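Cytochrome c552 (Thermochromatium tepidum, PDB 5ZE8) carries five covalently bound c-type hemes and probably transfers electrons at low potential in a thermophilic purple sulfur photosynthetic bacterium. Local coordinates at residues A[132-137]-A[213-218]; A[325-330]-A[393-398]; A[403-408]-A[423-428]. One frame throughout, in Å; residues are numbered along the deposited sequence.

Contact 1: A[132-137]-A[213-218]; sequences TLKTYN and EANPRQ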
loop_
_atom_site.group_PDB
_atom_site.type_symbol
_atom_site.label_atom_id
_atom_site.label_comp_id
_atom_site.label_asym_id
_atom_site.label_seq_id
_atom_site.Cartn_x
_atom_site.Cartn_y
_atom_site.Cartn_z
ATOM N N THR A 132 1.529 -17.393 -9.217
ATOM C CA THR A 132 2.471 -17.931 -10.262
ATOM C C THR A 132 3.887 -17.327 -10.108
ATOM O O THR A 132 4.744 -17.588 -10.947
ATOM C CB THR A 132 1.900 -17.862 -11.697
ATOM O OG1 THR A 132 1.535 -16.560 -12.040
ATOM C CG2 THR A 132 0.711 -18.821 -11.842
ATOM N N LEU A 133 4.103 -16.444 -9.129
ATOM C CA LEU A 133 5.460 -15.899 -8.861
ATOM C C LEU A 133 6.257 -17.043 -8.284
ATOM O O LEU A 133 5.853 -17.651 -7.319
ATOM C CB LEU A 133 5.364 -14.800 -7.838
ATOM C CG LEU A 133 4.543 -13.572 -8.233
ATOM C CD1 LEU A 133 4.498 -12.640 -7.031
ATOM C CD2 LEU A 133 4.982 -12.909 -9.522
ATOM N N LYS A 134 7.404 -17.378 -8.903
ATOM C CA LYS A 134 8.187 -18.539 -8.482
ATOM C C LYS A 134 9.477 -18.211 -7.726
ATOM O O LYS A 134 9.670 -18.698 -6.623
ATOM C CB LYS A 134 8.456 -19.475 -9.620
ATOM C CG LYS A 134 9.122 -20.749 -9.169
ATOM C CD LYS A 134 9.322 -21.663 -10.349
ATOM C CE LYS A 134 9.995 -22.927 -9.905
ATOM N NZ LYS A 134 10.230 -23.710 -11.149
ATOM N N THR A 135 10.292 -17.336 -8.296
ATOM C CA THR A 135 11.609 -17.043 -7.671
ATOM C C THR A 135 11.848 -15.553 -7.766
ATOM O O THR A 135 11.843 -15.001 -8.863
ATOM C CB THR A 135 12.708 -17.782 -8.409
ATOM O OG1 THR A 135 12.407 -19.196 -8.483
ATOM C CG2 THR A 135 14.059 -17.552 -7.776
ATOM N N TYR A 136 12.064 -14.939 -6.640
ATOM C CA TYR A 136 12.345 -13.520 -6.602
ATOM C C TYR A 136 13.817 -13.211 -6.885
ATOM O O TYR A 136 14.698 -13.669 -6.164
ATOM C CB TYR A 136 11.988 -12.947 -5.287
ATOM C CG TYR A 136 12.173 -11.430 -5.130
ATOM C CD1 TYR A 136 11.702 -10.564 -6.042
ATOM C CD2 TYR A 136 12.891 -10.906 -4.058
ATOM C CE1 TYR A 136 11.867 -9.202 -5.904
ATOM C CE2 TYR A 136 13.071 -9.533 -3.912
ATOM C CZ TYR A 136 12.542 -8.675 -4.865
ATOM O OH TYR A 136 12.786 -7.315 -4.726
ATOM N N ASN A 137 14.041 -12.469 -7.956
ATOM C CA ASN A 137 15.428 -12.113 -8.464
ATOM C C ASN A 137 15.961 -10.784 -7.952
ATOM O O ASN A 137 17.113 -10.475 -8.222
ATOM C CB ASN A 137 15.484 -12.184 -9.956
ATOM C CG ASN A 137 15.192 -13.581 -10.442
ATOM O OD1 ASN A 137 15.729 -14.545 -9.889
ATOM N ND2 ASN A 137 14.329 -13.701 -11.423
ATOM N N GLU A 213 2.859 -26.487 -6.987
ATOM C CA GLU A 213 4.168 -26.843 -6.441
ATOM C C GLU A 213 4.330 -26.188 -5.121
ATOM O O GLU A 213 3.864 -25.039 -4.909
ATOM C CB GLU A 213 5.246 -26.232 -7.328
ATOM C CG GLU A 213 5.264 -26.857 -8.671
ATOM C CD GLU A 213 6.412 -26.346 -9.499
ATOM O OE1 GLU A 213 6.784 -25.134 -9.586
ATOM O OE2 GLU A 213 6.991 -27.240 -10.144
ATOM N N ALA A 214 4.996 -26.823 -4.176
ATOM C CA ALA A 214 5.272 -26.254 -2.904
ATOM C C ALA A 214 6.437 -25.276 -3.084
ATOM O O ALA A 214 7.391 -25.530 -3.842
ATOM C CB ALA A 214 5.681 -27.337 -1.873
ATOM N N ASN A 215 6.331 -24.119 -2.431
ATOM C CA ASN A 215 7.310 -23.054 -2.549
ATOM C C ASN A 215 7.279 -22.178 -1.267
ATOM O O ASN A 215 6.902 -21.001 -1.308
ATOM C CB ASN A 215 7.119 -22.320 -3.845
ATOM C CG ASN A 215 8.239 -21.388 -4.223
ATOM O OD1 ASN A 215 9.160 -21.147 -3.448
ATOM N ND2 ASN A 215 8.144 -20.813 -5.428
ATOM N N PRO A 216 7.697 -22.728 -0.145
ATOM C CA PRO A 216 7.621 -22.001 1.116
ATOM C C PRO A 216 8.412 -20.727 1.128
ATOM O O PRO A 216 7.947 -19.787 1.779
ATOM C CB PRO A 216 8.133 -23.011 2.186
ATOM C CG PRO A 216 8.798 -24.061 1.436
ATOM C CD PRO A 216 8.173 -24.122 0.063
ATOM N N ARG A 217 9.592 -20.707 0.512
ATOM C CA ARG A 217 10.417 -19.488 0.573
ATOM C C ARG A 217 9.819 -18.333 -0.177
ATOM O O ARG A 217 9.756 -17.211 0.350
ATOM C CB ARG A 217 11.869 -19.810 0.265
ATOM C CG ARG A 217 12.387 -20.783 1.372
ATOM C CD ARG A 217 13.751 -20.434 1.978
ATOM N NE ARG A 217 14.036 -19.000 1.907
ATOM C CZ ARG A 217 14.124 -18.136 2.922
ATOM N NH1 ARG A 217 14.381 -16.852 2.631
ATOM N NH2 ARG A 217 13.961 -18.513 4.211
ATOM N N GLN A 218 9.161 -18.602 -1.282
ATOM C CA GLN A 218 8.435 -17.537 -1.970
ATOM C C GLN A 218 7.178 -17.095 -1.246
ATOM O O GLN A 218 6.943 -15.887 -1.076
ATOM C CB GLN A 218 8.032 -18.003 -3.388
ATOM C CG GLN A 218 7.180 -17.034 -4.195
ATOM C CD GLN A 218 7.766 -15.672 -4.487
ATOM O OE1 GLN A 218 9.010 -15.505 -4.612
ATOM N NE2 GLN A 218 6.878 -14.674 -4.651
HETATM O O HOH W 1 7.656 -24.115 -12.207
HETATM O O HOH W 2 11.625 -19.555 -3.908
HETATM O O HOH W 3 11.385 -16.531 -4.109
#
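Asn-215 reaches across to the backbone of Lys-134: ND2 donates to Lys-134 O at 2.9 Å with an N-H...O angle of 161°. Lys-134 O lies almost in the plane of the amide, and the bond uses a lone pair of the carbonyl. ND2 also binds Gln-160 OE1, so two acceptors fix the rotation of the amide. Its other end, OD1, faces the start of helix 216-220, where Asn-215 is the N-cap residue and accepts a weak bond from Gln-218 N. The same side chain thus caps the helix and ties it to the classic beta bulge at Lys-134 and Thr-135, both of which face Asp-154 in a two-stranded antiparallel sheet. Gln-218 has CG opposite the backbone N (chi1 176°) and then bends at chi2, which lays CG 3.4 Å from Leu-133 O and brings NE2 to 3.5 Å from Leu-133 CB. Leu-133 itself touches a heme. Water bridges Gln-218 OE1 to Tyr-136 N. The extended chains of Lys-134 and Glu-213 cross at a slant without a salt bridge, Lys-134 NZ and Glu-213 OE1 being 4.0 Å apart and joined by a water; Gln-160 and Arg-158 bind the two oxygens of the Glu-213 carboxylate.

Contact 2: A[325-330]-A[393-398]; sequences LTAYDA and KGVALV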
loop_
_atom_site.group_PDB
_atom_site.type_symbol
_atom_site.label_atom_id
_atom_site.label_comp_id
_atom_site.label_asym_id
_atom_site.label_seq_id
_atom_site.Cartn_x
_atom_site.Cartn_y
_atom_site.Cartn_z
ATOM N N LEU A 325 -3.850 20.036 16.912
ATOM C CA LEU A 325 -3.913 20.160 18.345
ATOM C C LEU A 325 -4.612 21.479 18.654
ATOM O O LEU A 325 -4.212 22.543 18.186
ATOM C CB LEU A 325 -2.552 20.154 19.033
ATOM C CG LEU A 325 -2.406 20.122 20.549
ATOM C CD1 LEU A 325 -2.988 18.775 21.014
ATOM C CD2 LEU A 325 -0.952 20.277 20.975
ATOM N N THR A 326 -5.660 21.374 19.461
ATOM C CA THR A 326 -6.581 22.525 19.613
ATOM C C THR A 326 -6.935 22.634 21.093
ATOM O O THR A 326 -7.215 21.671 21.718
ATOM C CB THR A 326 -7.846 22.370 18.776
ATOM O OG1 THR A 326 -7.569 22.060 17.387
ATOM C CG2 THR A 326 -8.724 23.637 18.794
ATOM N N ALA A 327 -6.992 23.876 21.613
ATOM C CA ALA A 327 -7.398 24.133 22.993
ATOM C C ALA A 327 -8.700 24.910 22.962
ATOM O O ALA A 327 -8.894 25.811 22.129
ATOM C CB ALA A 327 -6.384 24.920 23.746
ATOM N N TYR A 328 -9.632 24.489 23.794
ATOM C CA TYR A 328 -11.015 25.057 23.778
ATOM C C TYR A 328 -11.364 25.615 25.179
ATOM O O TYR A 328 -10.890 25.055 26.176
ATOM C CB TYR A 328 -12.062 23.976 23.489
ATOM C CG TYR A 328 -11.870 23.310 22.142
ATOM C CD1 TYR A 328 -11.032 22.196 22.023
ATOM C CD2 TYR A 328 -12.515 23.768 20.998
ATOM C CE1 TYR A 328 -10.863 21.585 20.770
ATOM C CE2 TYR A 328 -12.366 23.143 19.759
ATOM C CZ TYR A 328 -11.540 22.058 19.687
ATOM O OH TYR A 328 -11.426 21.454 18.435
ATOM N N ASP A 329 -12.246 26.660 25.198
ATOM C CA ASP A 329 -12.843 27.066 26.403
ATOM C C ASP A 329 -13.991 26.119 26.764
ATOM O O ASP A 329 -14.393 25.193 26.004
ATOM C CB ASP A 329 -13.239 28.589 26.388
ATOM C CG ASP A 329 -14.449 28.910 25.567
ATOM O OD1 ASP A 329 -15.283 28.052 25.239
ATOM O OD2 ASP A 329 -14.586 30.158 25.283
ATOM N N ALA A 330 -14.628 26.370 27.946
ATOM C CA ALA A 330 -15.703 25.505 28.417
ATOM C C ALA A 330 -17.009 25.630 27.662
ATOM O O ALA A 330 -17.966 24.870 27.932
ATOM C CB ALA A 330 -15.898 25.746 29.932
ATOM N N LYS A 393 -5.052 30.655 29.806
ATOM C CA LYS A 393 -6.278 31.429 30.048
ATOM C C LYS A 393 -7.527 30.860 29.390
ATOM O O LYS A 393 -7.643 30.828 28.153
ATOM C CB LYS A 393 -6.038 32.897 29.594
ATOM C CG LYS A 393 -7.318 33.725 29.427
ATOM C CD LYS A 393 -7.031 35.225 29.479
ATOM C CE LYS A 393 -7.308 35.746 30.885
ATOM N NZ LYS A 393 -6.843 37.144 31.116
ATOM N N GLY A 394 -8.457 30.390 30.206
ATOM C CA GLY A 394 -9.744 29.887 29.792
ATOM C C GLY A 394 -9.812 28.480 29.245
ATOM O O GLY A 394 -10.876 27.992 28.897
ATOM N N VAL A 395 -8.673 27.835 29.168
ATOM C CA VAL A 395 -8.637 26.497 28.486
ATOM C C VAL A 395 -9.235 25.457 29.420
ATOM O O VAL A 395 -8.721 25.298 30.539
ATOM C CB VAL A 395 -7.205 26.081 28.089
ATOM C CG1 VAL A 395 -7.211 24.678 27.502
ATOM C CG2 VAL A 395 -6.589 27.086 27.103
ATOM N N ALA A 396 -10.290 24.792 28.937
ATOM C CA ALA A 396 -10.978 23.716 29.590
ATOM C C ALA A 396 -10.637 22.346 28.966
ATOM O O ALA A 396 -10.737 21.331 29.647
ATOM C CB ALA A 396 -12.467 23.998 29.591
ATOM N N LEU A 397 -10.223 22.312 27.685
ATOM C CA LEU A 397 -10.007 21.025 26.984
ATOM C C LEU A 397 -8.863 21.217 26.002
ATOM O O LEU A 397 -8.863 22.209 25.308
ATOM C CB LEU A 397 -11.221 20.720 26.180
ATOM C CG LEU A 397 -11.193 19.453 25.358
ATOM C CD1 LEU A 397 -10.961 18.263 26.319
ATOM C CD2 LEU A 397 -12.512 19.324 24.627
ATOM N N VAL A 398 -7.955 20.241 25.920
ATOM C CA VAL A 398 -6.924 20.203 24.852
ATOM C C VAL A 398 -7.218 18.887 24.104
ATOM O O VAL A 398 -7.387 17.832 24.732
ATOM C CB VAL A 398 -5.522 20.228 25.416
ATOM C CG1 VAL A 398 -4.490 20.161 24.347
ATOM C CG2 VAL A 398 -5.234 21.530 26.184
#
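Leu-325 meets Val-398 through a single methyl, CD1 lying 3.9 Å from Val-398 CG1, with the two side chains set at a slant. From Thr-326 the carbonyl O receives a CA-H...O contact from Val-398. Ala-327 is paired with Val-398 in a non-hydrogen-bonded antiparallel pair, and its CB packs against Val-395 CG1 at 3.9 Å; Ile-390 of strand 383-391 touches both Ala-327 and Val-398 from beyond this face. At Tyr-328 the strands form a hydrogen-bonded pair with Leu-397. Tyr-328 N gives a nearly straight bond of 2.8 Å to Leu-397 O, whereas Tyr-328 O is gripped by two donors, Ala-396 N at 2.8 Å in the carbonyl plane and Leu-397 N at 3.2 Å, tilted 22° from it. On the other face, the Tyr-328 and Leu-397 side chains run side by side in the same direction, Tyr-328 CD1 4.1 Å from Leu-397 CD2, and Leu-397 O sits at the ring edge. Asp-329 adds a CA-H...O contact to Gly-394 O, while its carboxylate OD1 binds Ser-331 OG and Glu-333 N, just ahead in the chain. Ala-330 closes the row with its CB 3.9 Å from Ala-396 CB. Two consecutive residues, Ala-396 and Leu-397, opposite the single Tyr-328 make a classic beta bulge, here in the antiparallel pairing of strands 320-328 and 397-405.

Contact 3: A[403-408]-A[423-428]; sequences YYNLLW and TAPVLI. With HEC (heme c), chain F.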
loop_
_atom_site.group_PDB
_atom_site.type_symbol
_atom_site.label_atom_id
_atom_site.label_comp_id
_atom_site.label_asym_id
_atom_site.label_seq_id
_atom_site.Cartn_x
_atom_site.Cartn_y
_atom_site.Cartn_z
ATOM N N TYR A 403 -4.618 12.887 11.430
ATOM C CA TYR A 403 -5.322 12.689 10.149
ATOM C C TYR A 403 -4.395 12.025 9.148
ATOM O O TYR A 403 -3.229 12.362 9.058
ATOM C CB TYR A 403 -5.864 13.944 9.493
ATOM C CG TYR A 403 -7.045 14.481 10.295
ATOM C CD1 TYR A 403 -8.343 14.038 10.043
ATOM C CD2 TYR A 403 -6.800 15.430 11.356
ATOM C CE1 TYR A 403 -9.383 14.529 10.783
ATOM C CE2 TYR A 403 -7.865 15.930 12.059
ATOM C CZ TYR A 403 -9.120 15.477 11.771
ATOM O OH TYR A 403 -10.250 15.923 12.460
ATOM N N TYR A 404 -4.907 11.015 8.484
ATOM C CA TYR A 404 -4.239 10.368 7.344
ATOM C C TYR A 404 -4.870 10.801 6.016
ATOM O O TYR A 404 -6.089 10.994 5.861
ATOM C CB TYR A 404 -4.356 8.872 7.494
ATOM C CG TYR A 404 -3.807 8.042 6.328
ATOM C CD1 TYR A 404 -4.610 7.766 5.264
ATOM C CD2 TYR A 404 -2.480 7.537 6.285
ATOM C CE1 TYR A 404 -4.182 6.983 4.175
ATOM C CE2 TYR A 404 -2.018 6.769 5.194
ATOM C CZ TYR A 404 -2.884 6.505 4.163
ATOM O OH TYR A 404 -2.486 5.712 3.114
ATOM N N ASN A 405 -4.019 10.890 4.997
ATOM C CA ASN A 405 -4.496 11.336 3.688
ATOM C C ASN A 405 -3.827 10.528 2.577
ATOM O O ASN A 405 -2.590 10.446 2.555
ATOM C CB ASN A 405 -4.074 12.760 3.509
ATOM C CG ASN A 405 -4.610 13.676 4.599
ATOM O OD1 ASN A 405 -5.721 14.121 4.506
ATOM N ND2 ASN A 405 -3.868 13.791 5.693
ATOM N N LEU A 406 -4.631 9.938 1.667
ATOM C CA LEU A 406 -4.108 9.252 0.479
ATOM C C LEU A 406 -3.279 10.118 -0.464
ATOM O O LEU A 406 -2.388 9.618 -1.129
ATOM C CB LEU A 406 -5.262 8.637 -0.308
ATOM C CG LEU A 406 -5.949 7.448 0.398
ATOM C CD1 LEU A 406 -7.205 7.080 -0.438
ATOM C CD2 LEU A 406 -5.101 6.204 0.520
ATOM N N LEU A 407 -3.589 11.422 -0.511
ATOM C CA LEU A 407 -2.964 12.353 -1.442
ATOM C C LEU A 407 -2.551 13.640 -0.797
ATOM O O LEU A 407 -3.158 14.066 0.151
ATOM C CB LEU A 407 -3.942 12.680 -2.568
ATOM C CG LEU A 407 -4.423 11.532 -3.450
ATOM C CD1 LEU A 407 -5.580 12.010 -4.356
ATOM C CD2 LEU A 407 -3.248 11.041 -4.253
ATOM N N TRP A 408 -1.527 14.277 -1.321
ATOM C CA TRP A 408 -1.136 15.596 -0.884
ATOM C C TRP A 408 -2.256 16.594 -1.037
ATOM O O TRP A 408 -3.044 16.491 -1.948
ATOM C CB TRP A 408 0.010 16.130 -1.769
ATOM C CG TRP A 408 1.375 15.467 -1.620
ATOM C CD1 TRP A 408 1.932 15.000 -0.494
ATOM C CD2 TRP A 408 2.310 15.202 -2.677
ATOM N NE1 TRP A 408 3.183 14.443 -0.739
ATOM C CE2 TRP A 408 3.456 14.597 -2.075
ATOM C CE3 TRP A 408 2.290 15.438 -4.075
ATOM C CZ2 TRP A 408 4.535 14.171 -2.787
ATOM C CZ3 TRP A 408 3.387 15.005 -4.785
ATOM C CH2 TRP A 408 4.469 14.334 -4.141
ATOM N N THR A 423 -10.724 11.278 -0.846
ATOM C CA THR A 423 -9.820 12.373 -0.696
ATOM C C THR A 423 -9.879 13.128 0.662
ATOM O O THR A 423 -8.943 13.878 0.981
ATOM C CB THR A 423 -9.937 13.374 -1.804
ATOM O OG1 THR A 423 -11.195 14.026 -1.752
ATOM C CG2 THR A 423 -9.752 12.704 -3.156
ATOM N N ALA A 424 -10.962 12.923 1.393
ATOM C CA ALA A 424 -11.130 13.546 2.718
ATOM C C ALA A 424 -10.068 13.048 3.669
ATOM O O ALA A 424 -9.676 11.870 3.623
ATOM C CB ALA A 424 -12.463 13.204 3.279
ATOM N N PRO A 425 -9.561 13.942 4.520
ATOM C CA PRO A 425 -8.733 13.437 5.607
ATOM C C PRO A 425 -9.449 12.373 6.436
ATOM O O PRO A 425 -10.692 12.491 6.650
ATOM C CB PRO A 425 -8.463 14.663 6.450
ATOM C CG PRO A 425 -8.697 15.826 5.570
ATOM C CD PRO A 425 -9.791 15.401 4.631
ATOM N N VAL A 426 -8.704 11.362 6.851
ATOM C CA VAL A 426 -9.164 10.281 7.651
ATOM C C VAL A 426 -8.712 10.503 9.065
ATOM O O VAL A 426 -7.537 10.491 9.335
ATOM C CB VAL A 426 -8.671 8.874 7.132
ATOM C CG1 VAL A 426 -9.256 7.795 7.984
ATOM C CG2 VAL A 426 -9.024 8.677 5.633
ATOM N N LEU A 427 -9.668 10.606 10.004
ATOM C CA LEU A 427 -9.293 10.720 11.427
ATOM C C LEU A 427 -8.868 9.373 11.937
ATOM O O LEU A 427 -9.691 8.420 12.027
ATOM C CB LEU A 427 -10.500 11.272 12.276
ATOM C CG LEU A 427 -10.230 11.429 13.767
ATOM C CD1 LEU A 427 -9.126 12.452 13.991
ATOM C CD2 LEU A 427 -11.508 11.907 14.499
ATOM N N ILE A 428 -7.610 9.231 12.283
ATOM C CA ILE A 428 -7.057 7.949 12.695
ATOM C C ILE A 428 -6.666 7.831 14.182
ATOM O O ILE A 428 -6.312 6.762 14.626
ATOM C CB ILE A 428 -5.887 7.461 11.766
ATOM C CG1 ILE A 428 -4.624 8.364 11.833
ATOM C CG2 ILE A 428 -6.399 7.364 10.337
ATOM C CD1 ILE A 428 -3.300 7.726 11.305
HETATM FE FE HEC F . 2.906 -2.855 6.216
HETATM C CHA HEC F . 0.620 -0.441 5.888
HETATM C CHB HEC F . 3.426 -2.919 2.836
HETATM C CHC HEC F . 5.402 -5.184 6.607
HETATM C CHD HEC F . 2.065 -3.189 9.521
HETATM N NA HEC F . 2.201 -1.876 4.642
HETATM C C1A HEC F . 1.261 -0.827 4.729
HETATM C C2A HEC F . 0.981 -0.317 3.416
HETATM C C3A HEC F . 1.773 -1.060 2.580
HETATM C C4A HEC F . 2.522 -2.007 3.321
HETATM C CMA HEC F . 1.918 -0.915 1.062
HETATM C CAA HEC F . 0.060 0.876 3.067
HETATM C CBA HEC F . 0.783 2.209 3.233
HETATM C CGA HEC F . -0.037 3.428 2.898
HETATM O O1A HEC F . -0.195 3.789 1.707
HETATM O O2A HEC F . -0.570 4.056 3.865
HETATM N NB HEC F . 4.174 -3.878 4.990
HETATM C C1B HEC F . 4.153 -3.773 3.626
HETATM C C2B HEC F . 5.140 -4.630 3.069
HETATM C C3B HEC F . 5.771 -5.306 4.109
HETATM C C4B HEC F . 5.121 -4.772 5.327
HETATM C CMB HEC F . 5.510 -4.778 1.586
HETATM C CAB HEC F . 6.932 -6.213 4.152
HETATM C CBB HEC F . 8.099 -5.714 3.554
HETATM N NC HEC F . 3.604 -3.966 7.766
HETATM C C1C HEC F . 4.656 -4.825 7.697
HETATM C C2C HEC F . 4.729 -5.504 8.957
HETATM C C3C HEC F . 3.777 -5.000 9.802
HETATM C C4C HEC F . 3.092 -3.976 9.040
HETATM C CMC HEC F . 5.681 -6.656 9.269
HETATM C CAC HEC F . 3.419 -5.312 11.248
HETATM C CBC HEC F . 4.464 -5.263 12.194
HETATM N ND HEC F . 1.678 -1.954 7.421
HETATM C C1D HEC F . 1.375 -2.256 8.744
HETATM C C2D HEC F . 0.247 -1.443 9.247
HETATM C C3D HEC F . -0.165 -0.629 8.258
HETATM C C4D HEC F . 0.757 -1.005 7.145
HETATM C CMD HEC F . -0.282 -1.501 10.631
HETATM C CAD HEC F . -1.277 0.377 8.226
HETATM C CBD HEC F . -0.768 1.768 7.931
HETATM C CGD HEC F . -1.107 2.341 6.564
HETATM O O1D HEC F . -1.984 1.841 5.863
HETATM O O2D HEC F . -0.461 3.327 6.243
HETATM O O HOH W 4 -7.186 14.995 2.240
HETATM O O HOH W 5 -7.638 10.485 2.095
HETATM O O HOH W 6 -6.278 12.381 0.331
#
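Over one face of the Tyr-403 ring stands Leu-427 CD1, 4.0 Å from the centroid and displaced toward the rim, in a CH-pi contact; Pro-425 CB approaches the same ring obliquely, 3.6 Å from Tyr-403 CD1. The Tyr-404 ring meets a heme propionate at its edge, near the ring plane, and its OH donates to HEC O2A at 2.6 Å. With CG anti to the backbone N (chi1 175°), the Tyr-404 ring leads away from strand 426-434 toward the heme, while its CB stays against Ile-428 CG2 at 3.8 Å. Arg-319 NE also binds this heme. In the backbone, Tyr-404 and Val-426 form a hydrogen-bonded antiparallel pair, closed by two N-H...O bonds of 2.8 Å, one from each residue. Asn-405 OD1 rests 3.3 Å from Pro-425 CA and accepts a hydrogen bond from a water. Two further waters link Leu-406 N to Ala-424 O and Leu-407 N to Thr-423 O, carrying the pairing on where the strands part. Strand 397-405 lies between strands 320-328 and 426-434 of the sheet; Leu-281 of helix 278-283 touches Tyr-404 and Ile-428, helix 409-414 lies in the connection between the segments, and helix 420-423 runs into the second of them.

How the contacts relate
Contact 1 comes first along the chain and closes a loop of 75 residues, tying strand 133-136 to the start of helix 216-220 in the heme-bearing part. It ends before contact 2 opens. There strand 320-328 meets the start of strand 397-405 after 62 residues rich in strand; contact 3 then closes a short, largely helical connection of 14 residues between strands 397-405 and 426-434. The three follow in series, none nested or crossing. Contacts 2 and 3 share strand 397-405 and one antiparallel sheet, their centres 25 Å apart, contact 3 lying nearer the hemes. Contact 1 lies on the opposite side of the chain's centre from the other two, its own centre 57 Å from that of contact 2.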